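PDB 2OMO: DUF176 from Nitrosomonas europaea, which is a putative antibiotic biosynthesis monooxygenase of the ABM family, probably with oxidoreductase activity, and forms a two-chain assembly. Local coordinates for residues 32-37 with 68-73; 58-63 with 74-79. All blocks are in the same frame, centred on the assembly; numbering follows the deposited sequence.

Interaction 1: residues 32-37 with 68-73; sequences VKTDKT and DPTRFV
Val32 lays its CG2 methyl against the ring of Phe72, 3.6 Å from CD2, and meets it obliquely. With CG1 anti to the backbone N (chi1 174°), CG2 is the branch left on the ring's side. Phe72 CZ reaches on toward the carbonyl O of Thr37, at the start of helix 37-51. Next to this apolar patch the backbones join: Val32 N donates to Thr70 O over 3.0 Å, fairly straight at 158°. Thr70 CG2 rests against both the loop and the helix start, 3.8 Å from Thr37 CG2 and 3.9 Å from Thr34 CA, while Thr37 CG2 also touches the carbonyl O of Pro69. The turn that presents Thr70 is type I, from Asp68 to Arg71, and an Asx turn stiffens it. Asp68 OD1 takes both Thr70 N, at 2.9 Å, and Thr70 OG1, at 2.8 Å, the two donors coming from the same face of the carboxylate plane. Phe40 of helix 37-51 and Leu116 of the second subunit add to the packing on Phe72. The polar bonds within 68-73 thus hold the turn in shape, so that the contact itself can rest on one backbone bond and on methyl and ring packing.

Interaction 2: residues 58-63 with 74-79; sequences MRFDIL and LYEAYK
Ala77 O is gripped by two successive amides, Met58 N at 2.8 Å and Arg59 N at 3.2 Å, both approaching from the same face of its carbonyl plane. This is a classic beta bulge: two residues of strand 57-65 stand opposite one of strand 71-78. Beyond it the antiparallel pairing continues, with Ala77 N returning a nearly straight bond (175°) to Arg59 O, and Asp61 and Tyr75 forming the next hydrogen-bonded pair, whose Asp61 N to Tyr75 O bond is bent.

On the side of Arg59, Asp61, Tyr75 and Ala77, the arginine chain bends at chi2 (87°) and runs beside Tyr75. Its CD comes 3.5 Å from Ala77 CB, and its CG lies in the plane of the tyrosine ring, at the edge. Arg59 NH1 turns back to Met58 O, whereas NE makes a salt bridge to Asp61 of the second subunit; Asp61 OD2 here also accepts from Tyr75 OH of that subunit.

On the other side Glu76 lies along Phe60, its CG over the ring face 4.0 Å from the centroid. Tyr78 OH comes obliquely to Phe60 CE1 at 3.6 Å and bonds to Glu54. Ile62 CD1 meets Leu74 CG at 3.9 Å.

The hairpin therefore has two different coverings: helices 37-51 and 81-87 pack on the Phe60 side, the second subunit meets the Tyr75 side, and strand 24-31 flanks strand 71-78 along its far edge.

In the fold
Both contacts draw on strand 71-78, and their centres lie 19 Å apart. Interaction 1 ties the strand's beginning to the loop that leads from strand 24-31 into helix 37-51; interaction 2 pairs its later part with strand 57-65. They meet where Leu63 N lies 2.8 Å from Val73 O, a probable hydrogen bond. Close by, Phe72 CD1 packs 3.4 Å from Leu63 O. Along the chain the segments alternate, and the two contacts together join the helix start to the hairpin of this four-stranded antiparallel sheet. Both also touch the second subunit, where Ile62 and Leu63 pair with a strand of that chain and carry the sheet across the interface.

Interaction 1: residues 32-37 with 68-73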
ATOM      1  N   VAL A  32      16.221   1.389  -7.302  1.00 17.55           N
ATOM      2  CA  VAL A  32      17.059   0.375  -7.904  1.00 17.92           C
ATOM      3  C   VAL A  32      17.991   1.065  -8.899  1.00 17.68           C
ATOM      4  O   VAL A  32      17.609   2.051  -9.521  1.00 16.02           O
ATOM      5  CB  VAL A  32      16.166  -0.713  -8.636  1.00 19.54           C
ATOM      6  CG1 VAL A  32      17.004  -1.720  -9.394  1.00 19.41           C
ATOM      7  CG2 VAL A  32      15.255  -1.437  -7.639  1.00 18.52           C
ATOM      8  N   LYS A  33      19.216   0.541  -9.026  1.00 17.86           N
ATOM      9  CA  LYS A  33      20.168   0.990 -10.045  1.00 20.03           C
ATOM     10  C   LYS A  33      19.544   0.858 -11.428  1.00 19.14           C
ATOM     11  O   LYS A  33      18.872  -0.093 -11.733  1.00 18.51           O
ATOM     12  CB  LYS A  33      21.507   0.240  -9.961  1.00 18.76           C
ATOM     13  CG  LYS A  33      22.285   0.626  -8.685  1.00 19.71           C
ATOM     14  CD  LYS A  33      23.646  -0.070  -8.608  1.00 20.04           C
ATOM     15  CE  LYS A  33      24.307   0.201  -7.253  1.00 22.34           C
ATOM     16  NZ  LYS A  33      25.440  -0.740  -7.030  1.00 23.66           N
ATOM     17  N   THR A  34      19.781   1.866 -12.249  1.00 21.16           N
ATOM     18  CA  THR A  34      19.138   2.009 -13.537  1.00 21.96           C
ATOM     19  C   THR A  34      19.285   0.744 -14.440  1.00 22.81           C
ATOM     20  O   THR A  34      18.384   0.384 -15.218  1.00 22.74           O
ATOM     21  CB  THR A  34      19.725   3.319 -14.143  1.00 23.76           C
ATOM     22  OG1 THR A  34      18.794   3.939 -15.039  1.00 29.95           O
ATOM     23  CG2 THR A  34      21.036   3.079 -14.752  1.00 19.37           C
ATOM     24  N   ASP A  35      20.396   0.025 -14.314  1.00 21.43           N
ATOM     25  CA  ASP A  35      20.585  -1.114 -15.196  1.00 22.91           C
ATOM     26  C   ASP A  35      20.323  -2.476 -14.517  1.00 21.09           C
ATOM     27  O   ASP A  35      20.828  -3.527 -14.973  1.00 20.87           O
ATOM     28  CB  ASP A  35      21.977  -1.053 -15.823  1.00 23.95           C
ATOM     29  CG  ASP A  35      23.098  -1.159 -14.793  1.00 28.47           C
ATOM     30  OD1 ASP A  35      22.897  -0.910 -13.573  1.00 33.07           O
ATOM     31  OD2 ASP A  35      24.222  -1.494 -15.233  1.00 35.79           O
ATOM     32  N   LYS A  36      19.564  -2.430 -13.421  1.00 19.77           N
ATOM     33  CA  LYS A  36      19.178  -3.620 -12.653  1.00 19.03           C
ATOM     34  C   LYS A  36      17.677  -3.717 -12.373  1.00 18.20           C
ATOM     35  O   LYS A  36      17.231  -4.560 -11.578  1.00 16.82           O
ATOM     36  CB  LYS A  36      19.942  -3.686 -11.333  1.00 18.58           C
ATOM     37  CG  LYS A  36      21.461  -3.777 -11.495  1.00 20.14           C
ATOM     38  CD  LYS A  36      21.889  -5.158 -12.053  1.00 23.52           C
ATOM     39  CE  LYS A  36      23.388  -5.319 -12.044  1.00 22.98           C
ATOM     40  NZ  LYS A  36      24.014  -4.506 -13.112  1.00 23.25           N
ATOM     41  N   THR A  37      16.895  -2.908 -13.068  1.00 17.53           N
ATOM     42  CA  THR A  37      15.428  -2.970 -12.886  1.00 18.57           C
ATOM     43  C   THR A  37      14.825  -4.338 -13.223  1.00 17.41           C
ATOM     44  O   THR A  37      13.978  -4.832 -12.462  1.00 15.79           O
ATOM     45  CB  THR A  37      14.644  -1.852 -13.604  1.00 18.79           C
ATOM     46  OG1 THR A  37      14.908  -1.914 -15.002  1.00 22.11           O
ATOM     47  CG2 THR A  37      15.066  -0.495 -13.074  1.00 19.26           C
ATOM     48  N   ASP A  68       8.467   6.375 -12.955  1.00 20.95           N
ATOM     49  CA  ASP A  68       9.896   6.085 -12.865  1.00 20.85           C
ATOM     50  C   ASP A  68      10.098   4.619 -12.627  1.00 21.20           C
ATOM     51  O   ASP A  68       9.907   4.176 -11.498  1.00 20.39           O
ATOM     52  CB  ASP A  68      10.537   6.832 -11.708  1.00 21.06           C
ATOM     53  CG  ASP A  68      12.066   6.700 -11.703  1.00 22.15           C
ATOM     54  OD1 ASP A  68      12.592   5.764 -12.366  1.00 22.01           O
ATOM     55  OD2 ASP A  68      12.735   7.528 -11.057  1.00 20.41           O
ATOM     56  N   PRO A  69      10.523   3.868 -13.671  1.00 20.94           N
ATOM     57  CA  PRO A  69      10.674   2.395 -13.532  1.00 20.35           C
ATOM     58  C   PRO A  69      11.747   1.962 -12.541  1.00 18.39           C
ATOM     59  O   PRO A  69      11.827   0.791 -12.226  1.00 18.94           O
ATOM     60  CB  PRO A  69      11.032   1.923 -14.960  1.00 19.66           C
ATOM     61  CG  PRO A  69      11.659   3.139 -15.616  1.00 21.70           C
ATOM     62  CD  PRO A  69      10.885   4.334 -15.026  1.00 20.90           C
ATOM     63  N   THR A  70      12.594   2.866 -12.068  1.00 18.65           N
ATOM     64  CA  THR A  70      13.613   2.454 -11.089  1.00 18.58           C
ATOM     65  C   THR A  70      13.043   2.474  -9.657  1.00 17.72           C
ATOM     66  O   THR A  70      13.726   2.093  -8.712  1.00 18.39           O
ATOM     67  CB  THR A  70      14.926   3.296 -11.155  1.00 18.99           C
ATOM     68  OG1 THR A  70      14.634   4.652 -10.779  1.00 18.88           O
ATOM     69  CG2 THR A  70      15.580   3.203 -12.578  1.00 18.63           C
ATOM     70  N   ARG A  71      11.795   2.922  -9.517  1.00 16.78           N
ATOM     71  CA  ARG A  71      11.191   3.071  -8.212  1.00 16.59           C
ATOM     72  C   ARG A  71      10.164   1.993  -8.003  1.00 15.33           C
ATOM     73  O   ARG A  71       9.229   1.847  -8.805  1.00 15.66           O
ATOM     74  CB  ARG A  71      10.596   4.466  -7.996  1.00 17.26           C
ATOM     75  CG  ARG A  71      11.584   5.616  -8.290  1.00 21.77           C
ATOM     76  CD  ARG A  71      12.867   5.320  -7.653  1.00 26.01           C
ATOM     77  NE  ARG A  71      13.855   6.370  -7.854  1.00 32.56           N
ATOM     78  CZ  ARG A  71      14.026   7.346  -6.984  1.00 34.30           C
ATOM     79  NH1 ARG A  71      13.253   7.373  -5.913  1.00 36.19           N
ATOM     80  NH2 ARG A  71      14.951   8.280  -7.176  1.00 36.74           N
ATOM     81  N   PHE A  72      10.386   1.204  -6.957  1.00 14.36           N
ATOM     82  CA  PHE A  72       9.464   0.100  -6.614  1.00 13.25           C
ATOM     83  C   PHE A  72       8.903   0.208  -5.222  1.00 13.59           C
ATOM     84  O   PHE A  72       9.526   0.799  -4.313  1.00 13.97           O
ATOM     85  CB  PHE A  72      10.187  -1.266  -6.723  1.00 13.93           C
ATOM     86  CG  PHE A  72      10.639  -1.591  -8.121  1.00 15.15           C
ATOM     87  CD1 PHE A  72       9.815  -2.348  -8.966  1.00 15.36           C
ATOM     88  CD2 PHE A  72      11.860  -1.084  -8.621  1.00 17.57           C
ATOM     89  CE1 PHE A  72      10.243  -2.645 -10.309  1.00 17.12           C
ATOM     90  CE2 PHE A  72      12.299  -1.382  -9.945  1.00 19.47           C
ATOM     91  CZ  PHE A  72      11.469  -2.168 -10.785  1.00 17.35           C
ATOM     92  N   VAL A  73       7.763  -0.438  -5.028  1.00 13.99           N
ATOM     93  CA  VAL A  73       7.165  -0.585  -3.670  1.00 14.63           C
ATOM     94  C   VAL A  73       6.801  -2.058  -3.455  1.00 14.70           C
ATOM     95  O   VAL A  73       6.215  -2.694  -4.362  1.00 14.04           O
ATOM     96  CB  VAL A  73       5.890   0.256  -3.525  1.00 15.28           C
ATOM     97  CG1 VAL A  73       4.999  -0.241  -2.314  1.00 15.33           C
ATOM     98  CG2 VAL A  73       6.241   1.744  -3.395  1.00 16.17           C
TER

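Interaction 2: residues 58-63 with 74-79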
HETATM    1  N   MSE A  58      -1.657 -11.305   3.706  1.00 11.59           N
HETATM    2  CA  MSE A  58      -2.856 -10.752   3.105  1.00 12.88           C
HETATM    3  C   MSE A  58      -2.569 -10.011   1.807  1.00 11.77           C
HETATM    4  O   MSE A  58      -3.425  -9.952   0.911  1.00 11.78           O
HETATM    5  CB  MSE A  58      -3.522  -9.809   4.081  1.00 11.89           C
HETATM    6  CG  MSE A  58      -3.932 -10.588   5.276  1.00 13.73           C
HETATM    7 SE   MSE A  58      -5.023  -9.573   6.460  0.60 19.80          SE
HETATM    8  CE  MSE A  58      -6.595  -9.263   5.287  1.00 21.03           C
ATOM      9  N   ARG A  59      -1.372  -9.436   1.692  1.00 11.46           N
ATOM     10  CA  ARG A  59      -0.913  -8.947   0.389  1.00 10.04           C
ATOM     11  C   ARG A  59       0.588  -8.986   0.389  1.00 11.65           C
ATOM     12  O   ARG A  59       1.220  -8.806   1.436  1.00 11.06           O
ATOM     13  CB  ARG A  59      -1.275  -7.445   0.142  1.00  9.39           C
ATOM     14  CG  ARG A  59      -2.732  -7.025   0.104  1.00  5.93           C
ATOM     15  CD  ARG A  59      -3.351  -6.693   1.446  1.00  5.45           C
ATOM     16  NE  ARG A  59      -4.683  -6.047   1.289  1.00  4.90           N
ATOM     17  CZ  ARG A  59      -5.810  -6.694   1.045  1.00  9.08           C
ATOM     18  NH1 ARG A  59      -5.783  -8.022   0.915  1.00 10.15           N
ATOM     19  NH2 ARG A  59      -6.955  -6.029   0.916  1.00  6.93           N
ATOM     20  N   PHE A  60       1.152  -9.132  -0.806  1.00 12.01           N
ATOM     21  CA  PHE A  60       2.590  -8.988  -0.988  1.00 12.75           C
ATOM     22  C   PHE A  60       2.730  -8.410  -2.393  1.00 12.65           C
ATOM     23  O   PHE A  60       3.403  -8.960  -3.267  1.00 14.57           O
ATOM     24  CB  PHE A  60       3.337 -10.320  -0.804  1.00 13.79           C
ATOM     25  CG  PHE A  60       4.755 -10.129  -0.316  1.00 15.45           C
ATOM     26  CD1 PHE A  60       5.046 -10.077   1.061  1.00 15.47           C
ATOM     27  CD2 PHE A  60       5.793  -9.951  -1.249  1.00 14.85           C
ATOM     28  CE1 PHE A  60       6.369  -9.843   1.496  1.00 23.39           C
ATOM     29  CE2 PHE A  60       7.122  -9.744  -0.837  1.00 18.18           C
ATOM     30  CZ  PHE A  60       7.426  -9.674   0.523  1.00 17.38           C
ATOM     31  N   ASP A  61       2.069  -7.276  -2.596  1.00 11.97           N
ATOM     32  CA  ASP A  61       1.991  -6.697  -3.932  1.00 11.89           C
ATOM     33  C   ASP A  61       3.345  -6.110  -4.299  1.00 12.40           C
ATOM     34  O   ASP A  61       3.992  -5.405  -3.491  1.00 13.47           O
ATOM     35  CB  ASP A  61       0.958  -5.584  -3.984  1.00 11.58           C
ATOM     36  CG  ASP A  61      -0.471  -6.062  -3.704  1.00 11.34           C
ATOM     37  OD1 ASP A  61      -0.723  -7.285  -3.831  1.00 13.43           O
ATOM     38  OD2 ASP A  61      -1.382  -5.214  -3.402  1.00 12.39           O
ATOM     39  N   ILE A  62       3.747  -6.342  -5.532  1.00 10.93           N
ATOM     40  CA  ILE A  62       5.010  -5.755  -6.029  1.00 11.84           C
ATOM     41  C   ILE A  62       4.635  -4.709  -7.071  1.00 11.71           C
ATOM     42  O   ILE A  62       4.057  -5.059  -8.121  1.00 12.67           O
ATOM     43  CB  ILE A  62       5.945  -6.795  -6.679  1.00 10.27           C
ATOM     44  CG1 ILE A  62       6.188  -8.000  -5.740  1.00 10.02           C
ATOM     45  CG2 ILE A  62       7.285  -6.131  -7.092  1.00 13.27           C
ATOM     46  CD1 ILE A  62       6.606  -7.611  -4.330  1.00 15.55           C
ATOM     47  N   LEU A  63       5.046  -3.468  -6.815  1.00 12.52           N
ATOM     48  CA  LEU A  63       4.615  -2.311  -7.623  1.00 11.31           C
ATOM     49  C   LEU A  63       5.792  -1.590  -8.233  1.00 12.48           C
ATOM     50  O   LEU A  63       6.876  -1.511  -7.587  1.00 12.79           O
ATOM     51  CB  LEU A  63       3.843  -1.319  -6.778  1.00 11.74           C
ATOM     52  CG  LEU A  63       2.764  -1.913  -5.841  1.00 11.63           C
ATOM     53  CD1 LEU A  63       2.168  -0.772  -4.955  1.00 14.84           C
ATOM     54  CD2 LEU A  63       1.657  -2.624  -6.613  1.00 14.69           C
ATOM     55  N   LEU A  74       7.179  -2.612  -2.302  1.00 13.64           N
ATOM     56  CA  LEU A  74       6.625  -3.876  -1.830  1.00 14.37           C
ATOM     57  C   LEU A  74       5.608  -3.541  -0.726  1.00 14.27           C
ATOM     58  O   LEU A  74       5.964  -2.991   0.310  1.00 13.64           O
ATOM     59  CB  LEU A  74       7.711  -4.802  -1.235  1.00 14.31           C
ATOM     60  CG  LEU A  74       8.826  -5.213  -2.240  1.00 17.37           C
ATOM     61  CD1 LEU A  74       9.896  -4.112  -2.405  1.00 22.04           C
ATOM     62  CD2 LEU A  74       9.513  -6.582  -1.881  1.00 17.03           C
ATOM     63  N   TYR A  75       4.360  -3.918  -0.959  1.00 13.03           N
ATOM     64  CA  TYR A  75       3.274  -3.666  -0.036  1.00 13.48           C
ATOM     65  C   TYR A  75       2.992  -4.980   0.694  1.00 13.48           C
ATOM     66  O   TYR A  75       2.306  -5.871   0.175  1.00 12.28           O
ATOM     67  CB  TYR A  75       2.065  -3.140  -0.815  1.00 14.04           C
ATOM     68  CG  TYR A  75       0.853  -2.813   0.016  1.00 14.41           C
ATOM     69  CD1 TYR A  75       0.749  -1.584   0.702  1.00 16.18           C
ATOM     70  CD2 TYR A  75      -0.179  -3.713   0.126  1.00 14.76           C
ATOM     71  CE1 TYR A  75      -0.368  -1.292   1.471  1.00 13.92           C
ATOM     72  CE2 TYR A  75      -1.311  -3.435   0.908  1.00 13.85           C
ATOM     73  CZ  TYR A  75      -1.388  -2.208   1.585  1.00 13.15           C
ATOM     74  OH  TYR A  75      -2.496  -1.854   2.344  1.00 14.81           O
ATOM     75  N   GLU A  76       3.516  -5.072   1.919  1.00 13.99           N
ATOM     76  CA  GLU A  76       3.574  -6.347   2.632  1.00 14.46           C
ATOM     77  C   GLU A  76       2.622  -6.265   3.847  1.00 14.35           C
ATOM     78  O   GLU A  76       2.937  -5.604   4.832  1.00 14.93           O
ATOM     79  CB  GLU A  76       5.018  -6.564   3.087  1.00 14.26           C
ATOM     80  CG  GLU A  76       6.056  -6.310   1.979  1.00 14.43           C
ATOM     81  CD  GLU A  76       7.505  -6.613   2.420  1.00 17.96           C
ATOM     82  OE1 GLU A  76       7.748  -6.913   3.608  1.00 19.98           O
ATOM     83  OE2 GLU A  76       8.409  -6.502   1.559  1.00 18.43           O
ATOM     84  N   ALA A  77       1.469  -6.924   3.735  1.00 14.47           N
ATOM     85  CA  ALA A  77       0.369  -6.850   4.687  1.00 14.42           C
ATOM     86  C   ALA A  77       0.180  -8.247   5.275  1.00 14.62           C
ATOM     87  O   ALA A  77       0.103  -9.235   4.518  1.00 15.16           O
ATOM     88  CB  ALA A  77      -0.916  -6.420   3.974  1.00 15.03           C
ATOM     89  N   TYR A  78       0.104  -8.334   6.614  1.00 15.47           N
ATOM     90  CA  TYR A  78      -0.201  -9.599   7.277  1.00 15.63           C
ATOM     91  C   TYR A  78      -1.354  -9.441   8.267  1.00 16.36           C
ATOM     92  O   TYR A  78      -1.614  -8.328   8.802  1.00 14.62           O
ATOM     93  CB  TYR A  78       1.037 -10.130   8.016  1.00 15.61           C
ATOM     94  CG  TYR A  78       2.174 -10.508   7.094  1.00 16.04           C
ATOM     95  CD1 TYR A  78       2.424 -11.867   6.784  1.00 17.46           C
ATOM     96  CD2 TYR A  78       3.002  -9.523   6.533  1.00 14.16           C
ATOM     97  CE1 TYR A  78       3.464 -12.242   5.920  1.00 17.76           C
ATOM     98  CE2 TYR A  78       4.062  -9.894   5.659  1.00 16.64           C
ATOM     99  CZ  TYR A  78       4.275 -11.240   5.366  1.00 16.54           C
ATOM    100  OH  TYR A  78       5.306 -11.552   4.515  1.00 17.98           O
ATOM    101  N   LYS A  79      -2.031 -10.561   8.541  1.00 16.84           N
ATOM    102  CA  LYS A  79      -3.062 -10.591   9.585  1.00 18.34           C
ATOM    103  C   LYS A  79      -2.547 -10.079  10.937  1.00 17.24           C
ATOM    104  O   LYS A  79      -3.244  -9.338  11.619  1.00 17.09           O
ATOM    105  CB  LYS A  79      -3.617 -12.020   9.773  1.00 19.21           C
ATOM    106  CG  LYS A  79      -4.448 -12.497   8.564  1.00 21.73           C
ATOM    107  CD  LYS A  79      -4.937 -13.939   8.640  1.00 22.69           C
ATOM    108  CE  LYS A  79      -5.848 -14.258   7.433  1.00 26.59           C
ATOM    109  NZ  LYS A  79      -5.107 -14.172   6.133  1.00 31.27           N
TER